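PDB 4C25: L-fuculose phosphate aldolase from Streptococcus pneumoniae, which belongs to the class II aldolase and adducin family and is a zinc-dependent, four-chain enzyme of the AraD-like aldolase type. Local coordinates for residues A131-Y136 with L157-I162. Numbering follows the deposited sequence.
With ZN (zinc ion), chain B.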
ATOM      1  N   ALA A 131       9.468 -24.722  -4.695  1.00 33.23           N
ATOM      2  CA  ALA A 131      10.746 -25.425  -4.917  1.00 32.96           C
ATOM      3  C   ALA A 131      11.480 -25.645  -3.600  1.00 32.00           C
ATOM      4  O   ALA A 131      11.268 -24.906  -2.648  1.00 29.22           O
ATOM      5  CB  ALA A 131      11.651 -24.659  -5.895  1.00 31.84           C
ATOM      6  N   GLU A 132      12.319 -26.681  -3.563  1.00 35.33           N
ATOM      7  CA  GLU A 132      13.224 -26.956  -2.449  1.00 36.88           C
ATOM      8  C   GLU A 132      14.296 -25.875  -2.406  1.00 33.90           C
ATOM      9  O   GLU A 132      14.701 -25.347  -3.490  1.00 32.04           O
ATOM     10  CB  GLU A 132      13.884 -28.321  -2.646  1.00 42.48           C
ATOM     11  CG  GLU A 132      12.898 -29.483  -2.688  1.00 52.69           C
ATOM     12  CD  GLU A 132      13.566 -30.843  -2.518  1.00 61.19           C
ATOM     13  OE1 GLU A 132      14.367 -31.246  -3.399  1.00 59.40           O
ATOM     14  OE2 GLU A 132      13.288 -31.512  -1.494  1.00 69.83           O
ATOM     15  N   TYR A 133      14.774 -25.553  -1.192  1.00 30.78           N
ATOM     16  CA  TYR A 133      15.708 -24.415  -1.033  1.00 31.15           C
ATOM     17  C   TYR A 133      17.054 -24.626  -1.729  1.00 32.17           C
ATOM     18  O   TYR A 133      17.638 -25.699  -1.661  1.00 31.61           O
ATOM     19  CB  TYR A 133      15.919 -23.952   0.436  1.00 32.03           C
ATOM     20  CG  TYR A 133      16.990 -22.852   0.516  1.00 30.26           C
ATOM     21  CD1 TYR A 133      16.671 -21.538   0.213  1.00 30.28           C
ATOM     22  CD2 TYR A 133      18.325 -23.151   0.808  1.00 29.71           C
ATOM     23  CE1 TYR A 133      17.627 -20.533   0.205  1.00 28.41           C
ATOM     24  CE2 TYR A 133      19.294 -22.146   0.816  1.00 28.90           C
ATOM     25  CZ  TYR A 133      18.941 -20.839   0.502  1.00 28.47           C
ATOM     26  OH  TYR A 133      19.870 -19.799   0.515  1.00 25.62           O
ATOM     27  N   ALA A 134      17.543 -23.585  -2.399  1.00 31.23           N
ATOM     28  CA  ALA A 134      18.935 -23.562  -2.825  1.00 29.46           C
ATOM     29  C   ALA A 134      19.380 -22.137  -2.976  1.00 29.26           C
ATOM     30  O   ALA A 134      18.553 -21.279  -3.313  1.00 30.99           O
ATOM     31  CB  ALA A 134      19.130 -24.322  -4.129  1.00 29.14           C
ATOM     32  N   THR A 135      20.679 -21.918  -2.756  1.00 27.29           N
ATOM     33  CA  THR A 135      21.356 -20.619  -2.785  1.00 28.15           C
ATOM     34  C   THR A 135      21.093 -19.907  -4.120  1.00 27.80           C
ATOM     35  O   THR A 135      21.162 -20.527  -5.153  1.00 28.21           O
ATOM     36  CB  THR A 135      22.908 -20.835  -2.625  1.00 29.12           C
ATOM     37  OG1 THR A 135      23.178 -21.735  -1.535  1.00 28.23           O
ATOM     38  CG2 THR A 135      23.647 -19.556  -2.398  1.00 28.08           C
ATOM     39  N   TYR A 136      20.769 -18.619  -4.098  1.00 29.49           N
ATOM     40  CA  TYR A 136      20.525 -17.912  -5.354  1.00 34.10           C
ATOM     41  C   TYR A 136      21.683 -18.181  -6.284  1.00 34.24           C
ATOM     42  O   TYR A 136      22.804 -18.415  -5.813  1.00 34.16           O
ATOM     43  CB  TYR A 136      20.375 -16.403  -5.163  1.00 34.94           C
ATOM     44  CG  TYR A 136      21.669 -15.627  -5.016  1.00 35.01           C
ATOM     45  CD1 TYR A 136      22.299 -15.498  -3.764  1.00 39.25           C
ATOM     46  CD2 TYR A 136      22.257 -14.999  -6.120  1.00 39.08           C
ATOM     47  CE1 TYR A 136      23.488 -14.774  -3.627  1.00 37.47           C
ATOM     48  CE2 TYR A 136      23.442 -14.284  -5.999  1.00 38.39           C
ATOM     49  CZ  TYR A 136      24.054 -14.178  -4.749  1.00 40.46           C
ATOM     50  OH  TYR A 136      25.220 -13.450  -4.631  1.00 47.26           O
ATOM     51  N   LEU A 157      10.083 -19.906  -4.928  1.00 34.27           N
ATOM     52  CA  LEU A 157      11.477 -20.245  -4.604  1.00 30.73           C
ATOM     53  C   LEU A 157      11.641 -19.982  -3.119  1.00 32.84           C
ATOM     54  O   LEU A 157      11.548 -18.809  -2.664  1.00 33.98           O
ATOM     55  CB  LEU A 157      12.468 -19.410  -5.425  1.00 28.36           C
ATOM     56  CG  LEU A 157      12.197 -19.302  -6.951  1.00 29.85           C
ATOM     57  CD1 LEU A 157      13.099 -18.276  -7.636  1.00 28.70           C
ATOM     58  CD2 LEU A 157      12.300 -20.649  -7.647  1.00 28.41           C
ATOM     59  N   ALA A 158      11.833 -21.081  -2.379  1.00 30.22           N
ATOM     60  CA  ALA A 158      11.895 -21.104  -0.929  1.00 30.85           C
ATOM     61  C   ALA A 158      12.768 -19.973  -0.439  1.00 30.84           C
ATOM     62  O   ALA A 158      13.850 -19.765  -0.949  1.00 31.89           O
ATOM     63  CB  ALA A 158      12.448 -22.452  -0.443  1.00 31.72           C
ATOM     64  N   ASN A 159      12.261 -19.213   0.524  1.00 29.99           N
ATOM     65  CA  ASN A 159      13.005 -18.112   1.148  1.00 27.75           C
ATOM     66  C   ASN A 159      13.569 -17.137   0.155  1.00 25.97           C
ATOM     67  O   ASN A 159      14.594 -16.546   0.459  1.00 24.77           O
ATOM     68  CB  ASN A 159      14.127 -18.622   2.055  1.00 26.43           C
ATOM     69  CG  ASN A 159      13.632 -19.633   3.078  1.00 30.63           C
ATOM     70  OD1 ASN A 159      13.270 -19.280   4.213  1.00 36.18           O
ATOM     71  ND2 ASN A 159      13.546 -20.867   2.668  1.00 26.05           N
ATOM     72  N   HIS A 160      12.891 -16.921  -0.983  1.00 24.37           N
ATOM     73  CA  HIS A 160      13.514 -16.163  -2.083  1.00 25.43           C
ATOM     74  C   HIS A 160      12.561 -15.322  -2.942  1.00 28.70           C
ATOM     75  O   HIS A 160      12.688 -14.095  -3.029  1.00 33.16           O
ATOM     76  CB  HIS A 160      14.254 -17.151  -3.004  1.00 21.48           C
ATOM     77  CG  HIS A 160      15.034 -16.495  -4.091  1.00 20.28           C
ATOM     78  ND1 HIS A 160      16.100 -17.113  -4.707  1.00 21.12           N
ATOM     79  CD2 HIS A 160      14.941 -15.259  -4.646  1.00 19.54           C
ATOM     80  CE1 HIS A 160      16.623 -16.280  -5.603  1.00 21.51           C
ATOM     81  NE2 HIS A 160      15.931 -15.154  -5.592  1.00 16.73           N
ATOM     82  N   GLY A 161      11.639 -15.982  -3.637  1.00 29.05           N
ATOM     83  CA  GLY A 161      10.804 -15.259  -4.574  1.00 27.49           C
ATOM     84  C   GLY A 161       9.927 -16.151  -5.416  1.00 28.01           C
ATOM     85  O   GLY A 161       9.488 -17.239  -4.981  1.00 27.56           O
ATOM     86  N   ILE A 162       9.686 -15.677  -6.625  1.00 26.70           N
ATOM     87  CA  ILE A 162       8.744 -16.298  -7.519  1.00 29.94           C
ATOM     88  C   ILE A 162       9.410 -16.447  -8.884  1.00 31.33           C
ATOM     89  O   ILE A 162      10.290 -15.651  -9.265  1.00 34.20           O
ATOM     90  CB  ILE A 162       7.420 -15.483  -7.613  1.00 30.19           C
ATOM     91  CG1 ILE A 162       6.297 -16.303  -8.257  1.00 34.27           C
ATOM     92  CG2 ILE A 162       7.636 -14.152  -8.345  1.00 33.17           C
ATOM     93  CD1 ILE A 162       5.220 -15.489  -8.971  1.00 39.46           C
TER
HETATM   94 ZN    ZN B 301      16.104 -13.596  -6.897  1.00 33.86          ZN
HETATM   95  O   HOH W   1      13.837 -22.720  -4.446  1.00 34.15           O
HETATM   96  O   HOH W   2      17.220 -18.976  -3.357  1.00 27.98           O
HETATM   97  O   HOH W   3      15.468 -20.942  -3.020  1.00 31.45           O
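The zinc site of this class II aldolase meets the loop after strand 129-131 at His160, whose CE1 packs 3.8 Å from Tyr136 CB. Imidazole suits this place because its two nitrogens do different work. With chi1 at -175°, CG lies anti to the backbone N and the ring reaches the metal: NE2 binds zinc at 2.0 Å, alongside His98 and His100, while ND1 donates to a water 2.6 Å away. That water in turn donates to Ala134 O, so it ties the ring to the loop backbone. A second water links Ala134 O with Ala158 O. His160 sits in a classic beta bulge, two residues, His160 and Gly161, being set against the single Leu157, whose O receives Gly161 N at 3.0 Å, at the hairpin turn between strands 154-157 and 161-166. At the turn, Ala158 is small enough for its CB to rest 3.5 Å from Ala131 O and 3.9 Å from Tyr133 CB. The Tyr133 ring turns an edge to the turn, CD1 lying 3.5 Å from Ala158 O in the ring plane, and its OH is hydrogen-bonded to Glu202 of the second subunit. Tyr136, which touches the bound 1,3-dihydroxyacetonephosphate, makes a cation-pi contact with Lys209 of that same subunit.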